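Local structure of extracellular solute-binding protein family 5 (Brucella melitensis, 4ONY) at residues N81-D93 against T97-D109. The protein probably serves as the periplasmic substrate-binding component of an ABC transporter, capturing peptides or related solutes for import. Sequence-based numbering, arbitrary orientation.
Sequences NMVYQTLMLRSRD and TLYSLLAEKVAID
Leu87 O is gripped by two backbone amides of 97-109: Ala103 N donates at 2.9 Å, in the carbonyl plane and on a lone pair, and Leu101 N adds a weak bond with an N-H...O angle of only 132°. Beyond it the chains pair as an antiparallel hairpin. Leu89 and Tyr99 form the hydrogen-bonded pair, Leu89 N reaching Tyr99 O at 2.7 Å and Tyr99 N returning to Leu89 O at 2.8 Å; Ser91 N also bonds to Thr97 O, just past the paired residues. The short strands run antiparallel but at 138° between their directions, consistent with a twisted pair.

On one face, Leu98 CD2 lies 3.7 Å from Arg90 CD, aliphatic carbon against aliphatic carbon. A bend at chi2 (95°) turns the Arg90 chain, and its NE shares a water with Ser91 O and Thr97 N, the water sitting in the guanidinium plane at its edge; NH2 bonds to Pro95 O in the connecting loop. On the other face, Ser91 CB meets the Tyr99 ring at its edge, 3.8 Å from CE2, while the phenol OH bonds to Glu94.

Met88 bends at chi3, bringing CE within 4.0 Å of Val106 CG1, the two side chains crossing at about a right angle; Leu19 and Ala186 also touch Met88. Farther along, Gln85 crosses Leu101 and Leu102, its CB resting 3.9 Å from both Leu101 CD2 and Leu102 CD1, while its amide bonds to Ser213, Tyr235 and Trp236.

The chemistry thus divides the hairpin: backbone bonds fix the register and one water ties Arg90 to the loop end of the ladder, whereas strand 97-108 also pairs with 18-20 and 114-119, and Met88 and Leu98 pack on helix 181-187.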
ATOM      1  N   ASN A  81       9.218  10.796   6.660  1.00 24.94           N
ATOM      2  CA  ASN A  81      10.659  10.972   6.663  1.00 24.38           C
ATOM      3  C   ASN A  81      11.104  11.972   7.731  1.00 25.18           C
ATOM      4  O   ASN A  81      11.255  13.161   7.474  1.00 27.74           O
ATOM      5  CB  ASN A  81      11.133  11.358   5.242  1.00 24.38           C
ATOM      6  CG  ASN A  81      10.648  10.379   4.158  1.00 26.46           C
ATOM      7  OD1 ASN A  81      10.489   9.153   4.371  1.00 27.51           O
ATOM      8  ND2 ASN A  81      10.399  10.911   2.990  1.00 27.07           N
ATOM      9  N   MET A  82      11.353  11.490   8.946  1.00 24.80           N
ATOM     10  CA  MET A  82      11.720  12.374  10.042  1.00 23.21           C
ATOM     11  C   MET A  82      13.190  12.836  10.124  1.00 21.64           C
ATOM     12  O   MET A  82      13.475  13.948  10.652  1.00 20.99           O
ATOM     13  CB  MET A  82      11.294  11.765  11.360  1.00 24.79           C
ATOM     14  CG  MET A  82       9.764  11.708  11.496  1.00 26.34           C
ATOM     15  SD  MET A  82       9.275  11.417  13.191  1.00 31.75           S
ATOM     16  CE  MET A  82       9.787   9.694  13.305  1.00 28.80           C
ATOM     17  N   VAL A  83      14.110  12.030   9.600  1.00 18.42           N
ATOM     18  CA  VAL A  83      15.529  12.376   9.614  1.00 17.45           C
ATOM     19  C   VAL A  83      16.044  12.667   8.200  1.00 16.16           C
ATOM     20  O   VAL A  83      16.579  13.737   7.938  1.00 15.71           O
ATOM     21  CB  VAL A  83      16.360  11.259  10.268  1.00 17.73           C
ATOM     22  CG1 VAL A  83      17.850  11.543  10.165  1.00 17.57           C
ATOM     23  CG2 VAL A  83      15.942  11.124  11.735  1.00 18.36           C
ATOM     24  N   TYR A  84      15.878  11.709   7.299  1.00 14.98           N
ATOM     25  CA  TYR A  84      16.298  11.874   5.939  1.00 15.14           C
ATOM     26  C   TYR A  84      15.141  12.378   5.086  1.00 15.39           C
ATOM     27  O   TYR A  84      14.064  11.769   5.069  1.00 15.37           O
ATOM     28  CB  TYR A  84      16.777  10.542   5.406  1.00 15.11           C
ATOM     29  CG  TYR A  84      18.076  10.065   6.072  1.00 14.81           C
ATOM     30  CD1 TYR A  84      19.282  10.696   5.821  1.00 15.06           C
ATOM     31  CD2 TYR A  84      18.077   8.955   6.916  1.00 14.40           C
ATOM     32  CE1 TYR A  84      20.473  10.275   6.432  1.00 15.33           C
ATOM     33  CE2 TYR A  84      19.252   8.509   7.503  1.00 15.02           C
ATOM     34  CZ  TYR A  84      20.441   9.166   7.257  1.00 15.47           C
ATOM     35  OH  TYR A  84      21.590   8.712   7.816  1.00 16.48           O
ATOM     36  N   GLN A  85      15.386  13.457   4.343  1.00 15.20           N
ATOM     37  CA  GLN A  85      14.363  14.070   3.515  1.00 14.59           C
ATOM     38  C   GLN A  85      14.616  13.850   2.050  1.00 14.67           C
ATOM     39  O   GLN A  85      15.711  13.497   1.626  1.00 15.16           O
ATOM     40  CB  GLN A  85      14.311  15.553   3.781  1.00 14.82           C
ATOM     41  CG  GLN A  85      13.977  15.900   5.206  1.00 14.54           C
ATOM     42  CD  GLN A  85      13.847  17.395   5.423  1.00 14.77           C
ATOM     43  OE1 GLN A  85      14.745  18.152   5.118  1.00 14.65           O
ATOM     44  NE2 GLN A  85      12.700  17.812   5.970  1.00 14.71           N
ATOM     45  N   THR A  86      13.562  14.056   1.290  1.00 14.78           N
ATOM     46  CA  THR A  86      13.580  13.957  -0.159  1.00 14.75           C
ATOM     47  C   THR A  86      13.574  15.374  -0.766  1.00 14.48           C
ATOM     48  O   THR A  86      13.380  16.378  -0.049  1.00 14.26           O
ATOM     49  CB  THR A  86      12.323  13.240  -0.640  1.00 14.64           C
ATOM     50  OG1 THR A  86      11.189  13.933  -0.111  1.00 14.95           O
ATOM     51  CG2 THR A  86      12.346  11.832  -0.154  1.00 14.79           C
ATOM     52  N   LEU A  87      13.765  15.450  -2.079  1.00 14.18           N
ATOM     53  CA  LEU A  87      13.754  16.746  -2.722  1.00 14.55           C
ATOM     54  C   LEU A  87      12.380  17.373  -2.638  1.00 14.52           C
ATOM     55  O   LEU A  87      12.242  18.591  -2.476  1.00 14.36           O
ATOM     56  CB  LEU A  87      14.212  16.627  -4.165  1.00 14.93           C
ATOM     57  CG  LEU A  87      15.721  16.325  -4.244  1.00 15.14           C
ATOM     58  CD1 LEU A  87      16.086  15.708  -5.591  1.00 15.63           C
ATOM     59  CD2 LEU A  87      16.560  17.592  -4.045  1.00 15.47           C
ATOM     60  N   MET A  88      11.346  16.543  -2.782  1.00 14.38           N
ATOM     61  CA  MET A  88       9.945  17.044  -2.776  1.00 14.55           C
ATOM     62  C   MET A  88       9.103  16.131  -1.916  1.00 14.49           C
ATOM     63  O   MET A  88       9.448  14.942  -1.745  1.00 13.58           O
ATOM     64  CB  MET A  88       9.390  17.110  -4.198  1.00 15.31           C
ATOM     65  CG  MET A  88      10.217  18.016  -5.118  1.00 16.23           C
ATOM     66  SD  MET A  88       9.487  18.274  -6.742  1.00 17.31           S
ATOM     67  CE  MET A  88       8.113  19.324  -6.282  1.00 17.27           C
ATOM     68  N   LEU A  89       8.039  16.688  -1.360  1.00 14.79           N
ATOM     69  CA  LEU A  89       7.217  16.013  -0.370  1.00 16.04           C
ATOM     70  C   LEU A  89       5.858  15.621  -0.932  1.00 16.74           C
ATOM     71  O   LEU A  89       5.129  16.461  -1.478  1.00 16.08           O
ATOM     72  CB  LEU A  89       6.982  16.948   0.816  1.00 16.78           C
ATOM     73  CG  LEU A  89       6.126  16.432   1.963  1.00 17.78           C
ATOM     74  CD1 LEU A  89       6.772  15.275   2.691  1.00 18.41           C
ATOM     75  CD2 LEU A  89       5.834  17.574   2.921  1.00 18.78           C
ATOM     76  N   ARG A  90       5.494  14.372  -0.742  1.00 16.41           N
ATOM     77  CA  ARG A  90       4.227  13.880  -1.235  1.00 18.49           C
ATOM     78  C   ARG A  90       3.037  14.445  -0.424  1.00 17.22           C
ATOM     79  O   ARG A  90       3.027  14.341   0.808  1.00 18.35           O
ATOM     80  CB  ARG A  90       4.298  12.372  -1.088  1.00 20.07           C
ATOM     81  CG  ARG A  90       3.091  11.633  -1.567  1.00 22.12           C
ATOM     82  CD  ARG A  90       3.330  11.195  -2.960  1.00 22.25           C
ATOM     83  NE  ARG A  90       2.242  10.371  -3.432  1.00 21.98           N
ATOM     84  CZ  ARG A  90       2.346   9.095  -3.745  1.00 21.95           C
ATOM     85  NH1 ARG A  90       3.482   8.463  -3.615  1.00 23.30           N
ATOM     86  NH2 ARG A  90       1.302   8.442  -4.214  1.00 21.79           N
ATOM     87  N   SER A  91       2.045  15.052  -1.069  1.00 16.37           N
ATOM     88  CA  SER A  91       0.799  15.347  -0.372  1.00 16.49           C
ATOM     89  C   SER A  91      -0.024  14.072  -0.174  1.00 16.31           C
ATOM     90  O   SER A  91      -0.249  13.320  -1.115  1.00 17.36           O
ATOM     91  CB  SER A  91      -0.085  16.334  -1.122  1.00 16.72           C
ATOM     92  OG  SER A  91      -1.393  16.404  -0.529  1.00 16.60           O
ATOM     93  N   ARG A  92      -0.590  13.900   1.003  1.00 15.90           N
ATOM     94  CA  ARG A  92      -1.433  12.726   1.258  1.00 14.84           C
ATOM     95  C   ARG A  92      -2.918  12.977   1.021  1.00 14.67           C
ATOM     96  O   ARG A  92      -3.753  12.186   1.441  1.00 13.73           O
ATOM     97  CB  ARG A  92      -1.147  12.212   2.664  1.00 15.45           C
ATOM     98  CG  ARG A  92       0.318  11.813   2.861  1.00 16.06           C
ATOM     99  CD  ARG A  92       0.691  10.638   1.948  1.00 17.14           C
ATOM    100  NE  ARG A  92       2.127  10.333   1.959  1.00 18.88           N
ATOM    101  CZ  ARG A  92       2.722   9.380   1.247  1.00 20.40           C
ATOM    102  NH1 ARG A  92       2.052   8.628   0.387  1.00 21.20           N
ATOM    103  NH2 ARG A  92       4.013   9.176   1.387  1.00 22.05           N
ATOM    104  N   ASP A  93      -3.239  14.092   0.338  1.00 14.03           N
ATOM    105  CA  ASP A  93      -4.587  14.381  -0.065  1.00 14.53           C
ATOM    106  C   ASP A  93      -4.785  14.311  -1.558  1.00 14.01           C
ATOM    107  O   ASP A  93      -5.840  14.714  -2.037  1.00 15.44           O
ATOM    108  CB  ASP A  93      -5.002  15.777   0.427  1.00 14.97           C
ATOM    109  CG  ASP A  93      -6.508  15.969   0.481  1.00 15.20           C
ATOM    110  OD1 ASP A  93      -7.256  15.028   0.734  1.00 14.98           O
ATOM    111  OD2 ASP A  93      -6.958  17.117   0.311  1.00 16.09           O
ATOM    112  N   THR A  97       0.937  13.635  -6.137  1.00 14.40           N
ATOM    113  CA  THR A  97       1.491  14.974  -6.316  1.00 14.42           C
ATOM    114  C   THR A  97       2.523  15.269  -5.218  1.00 14.22           C
ATOM    115  O   THR A  97       2.286  15.006  -4.042  1.00 13.03           O
ATOM    116  CB  THR A  97       0.410  16.034  -6.267  1.00 14.65           C
ATOM    117  OG1 THR A  97      -0.582  15.764  -7.275  1.00 15.20           O
ATOM    118  CG2 THR A  97       1.021  17.452  -6.523  1.00 14.98           C
ATOM    119  N   LEU A  98       3.651  15.817  -5.646  1.00 14.40           N
ATOM    120  CA  LEU A  98       4.743  16.263  -4.780  1.00 14.78           C
ATOM    121  C   LEU A  98       4.839  17.779  -4.739  1.00 15.14           C
ATOM    122  O   LEU A  98       4.632  18.438  -5.765  1.00 15.73           O
ATOM    123  CB  LEU A  98       6.048  15.728  -5.341  1.00 15.20           C
ATOM    124  CG  LEU A  98       6.117  14.205  -5.632  1.00 15.38           C
ATOM    125  CD1 LEU A  98       7.432  13.842  -6.280  1.00 16.10           C
ATOM    126  CD2 LEU A  98       5.960  13.434  -4.337  1.00 15.21           C
ATOM    127  N   TYR A  99       5.171  18.338  -3.575  1.00 15.26           N
ATOM    128  CA  TYR A  99       5.375  19.779  -3.398  1.00 15.30           C
ATOM    129  C   TYR A  99       6.795  20.030  -2.877  1.00 15.73           C
ATOM    130  O   TYR A  99       7.519  19.079  -2.512  1.00 14.77           O
ATOM    131  CB  TYR A  99       4.315  20.378  -2.444  1.00 15.41           C
ATOM    132  CG  TYR A  99       2.931  20.344  -3.035  1.00 14.60           C
ATOM    133  CD1 TYR A  99       2.507  21.345  -3.875  1.00 14.68           C
ATOM    134  CD2 TYR A  99       2.061  19.250  -2.804  1.00 13.71           C
ATOM    135  CE1 TYR A  99       1.260  21.302  -4.505  1.00 14.51           C
ATOM    136  CE2 TYR A  99       0.830  19.198  -3.397  1.00 13.90           C
ATOM    137  CZ  TYR A  99       0.432  20.222  -4.282  1.00 14.37           C
ATOM    138  OH  TYR A  99      -0.808  20.206  -4.927  1.00 14.86           O
ATOM    139  N   SER A 100       7.200  21.298  -2.869  1.00 15.53           N
ATOM    140  CA  SER A 100       8.564  21.701  -2.509  1.00 16.52           C
ATOM    141  C   SER A 100       8.992  21.221  -1.104  1.00 16.39           C
ATOM    142  O   SER A 100       8.197  21.205  -0.167  1.00 16.28           O
ATOM    143  CB  SER A 100       8.712  23.213  -2.613  1.00 17.22           C
ATOM    144  OG  SER A 100       8.490  23.618  -3.963  1.00 17.90           O
ATOM    145  N   LEU A 101      10.215  20.730  -0.991  1.00 15.68           N
ATOM    146  CA  LEU A 101      10.823  20.459   0.350  1.00 15.57           C
ATOM    147  C   LEU A 101      12.285  20.898   0.228  1.00 15.78           C
ATOM    148  O   LEU A 101      12.531  22.113   0.085  1.00 16.35           O
ATOM    149  CB  LEU A 101      10.640  19.012   0.770  1.00 14.67           C
ATOM    150  CG  LEU A 101      11.054  18.654   2.199  1.00 14.64           C
ATOM    151  CD1 LEU A 101      10.210  19.440   3.188  1.00 14.46           C
ATOM    152  CD2 LEU A 101      10.951  17.132   2.445  1.00 14.03           C
ATOM    153  N   LEU A 102      13.240  19.967   0.129  1.00 15.22           N
ATOM    154  CA  LEU A 102      14.637  20.420  -0.048  1.00 15.82           C
ATOM    155  C   LEU A 102      14.810  21.205  -1.354  1.00 15.97           C
ATOM    156  O   LEU A 102      15.579  22.183  -1.400  1.00 16.07           O
ATOM    157  CB  LEU A 102      15.636  19.258   0.032  1.00 15.82           C
ATOM    158  CG  LEU A 102      15.920  18.688   1.426  1.00 15.89           C
ATOM    159  CD1 LEU A 102      16.716  17.407   1.339  1.00 15.84           C
ATOM    160  CD2 LEU A 102      16.688  19.678   2.285  1.00 16.94           C
ATOM    161  N   ALA A 103      14.118  20.756  -2.399  1.00 15.76           N
ATOM    162  CA  ALA A 103      14.043  21.508  -3.636  1.00 17.28           C
ATOM    163  C   ALA A 103      12.941  22.568  -3.528  1.00 17.89           C
ATOM    164  O   ALA A 103      11.778  22.245  -3.307  1.00 17.35           O
ATOM    165  CB  ALA A 103      13.773  20.573  -4.798  1.00 17.81           C
ATOM    166  N   GLU A 104      13.329  23.828  -3.632  1.00 18.78           N
ATOM    167  CA  GLU A 104      12.367  24.923  -3.569  1.00 20.35           C
ATOM    168  C   GLU A 104      11.596  25.025  -4.883  1.00 20.56           C
ATOM    169  O   GLU A 104      10.432  25.382  -4.882  1.00 20.66           O
ATOM    170  CB  GLU A 104      13.077  26.250  -3.287  1.00 21.87           C
ATOM    171  CG  GLU A 104      12.134  27.412  -3.002  1.00 23.34           C
ATOM    172  CD  GLU A 104      12.868  28.696  -2.596  1.00 25.73           C
ATOM    173  OE1 GLU A 104      14.107  28.772  -2.689  1.00 25.75           O
ATOM    174  OE2 GLU A 104      12.189  29.625  -2.158  1.00 30.12           O
ATOM    175  N   LYS A 105      12.268  24.733  -5.991  1.00 21.63           N
ATOM    176  CA  LYS A 105      11.708  24.818  -7.317  1.00 23.29           C
ATOM    177  C   LYS A 105      12.083  23.604  -8.150  1.00 21.07           C
ATOM    178  O   LYS A 105      13.102  22.995  -7.942  1.00 20.77           O
ATOM    179  CB  LYS A 105      12.214  26.075  -8.032  1.00 27.43           C
ATOM    180  CG  LYS A 105      11.830  27.381  -7.366  1.00 32.84           C
ATOM    181  CD  LYS A 105      10.355  27.682  -7.635  1.00 39.15           C
ATOM    182  CE  LYS A 105       9.572  28.208  -6.417  1.00 42.73           C
ATOM    183  NZ  LYS A 105       9.773  29.683  -6.251  1.00 42.27           N
ATOM    184  N   VAL A 106      11.229  23.292  -9.095  1.00 19.91           N
ATOM    185  CA  VAL A 106      11.398  22.200 -10.003  1.00 19.91           C
ATOM    186  C   VAL A 106      11.051  22.665 -11.401  1.00 20.86           C
ATOM    187  O   VAL A 106      10.113  23.439 -11.592  1.00 21.21           O
ATOM    188  CB  VAL A 106      10.542  20.985  -9.595  1.00 19.38           C
ATOM    189  CG1 VAL A 106       9.048  21.253  -9.689  1.00 19.33           C
ATOM    190  CG2 VAL A 106      10.886  19.790 -10.447  1.00 19.77           C
ATOM    191  N   ALA A 107      11.845  22.246 -12.369  1.00 21.31           N
ATOM    192  CA  ALA A 107      11.505  22.391 -13.791  1.00 22.91           C
ATOM    193  C   ALA A 107      11.664  21.031 -14.447  1.00 23.50           C
ATOM    194  O   ALA A 107      12.467  20.201 -14.003  1.00 23.04           O
ATOM    195  CB  ALA A 107      12.406  23.425 -14.450  1.00 23.60           C
ATOM    196  N   ILE A 108      10.849  20.754 -15.454  1.00 24.91           N
ATOM    197  CA  ILE A 108      10.816  19.416 -16.027  1.00 24.95           C
ATOM    198  C   ILE A 108      10.446  19.454 -17.515  1.00 26.45           C
ATOM    199  O   ILE A 108       9.650  20.275 -17.936  1.00 27.11           O
ATOM    200  CB  ILE A 108       9.852  18.496 -15.247  1.00 24.67           C
ATOM    201  CG1 ILE A 108      10.038  17.032 -15.676  1.00 24.42           C
ATOM    202  CG2 ILE A 108       8.397  18.916 -15.422  1.00 24.47           C
ATOM    203  CD1 ILE A 108       9.343  16.043 -14.757  1.00 23.53           C
ATOM    204  N   ASP A 109      11.042  18.563 -18.286  1.00 26.07           N
ATOM    205  CA  ASP A 109      10.733  18.355 -19.700  1.00 27.64           C
ATOM    206  C   ASP A 109       9.300  17.840 -19.863  1.00 27.27           C
ATOM    207  O   ASP A 109       8.914  16.900 -19.181  1.00 26.44           O
ATOM    208  CB  ASP A 109      11.730  17.306 -20.222  1.00 28.69           C
ATOM    209  CG  ASP A 109      11.598  17.051 -21.702  1.00 30.32           C
ATOM    210  OD1 ASP A 109      11.478  18.016 -22.480  1.00 34.09           O
ATOM    211  OD2 ASP A 109      11.534  15.871 -22.093  1.00 30.82           O
TER
HETATM  212  O   HOH W   1       0.104  12.305  -3.458  1.00 13.55           O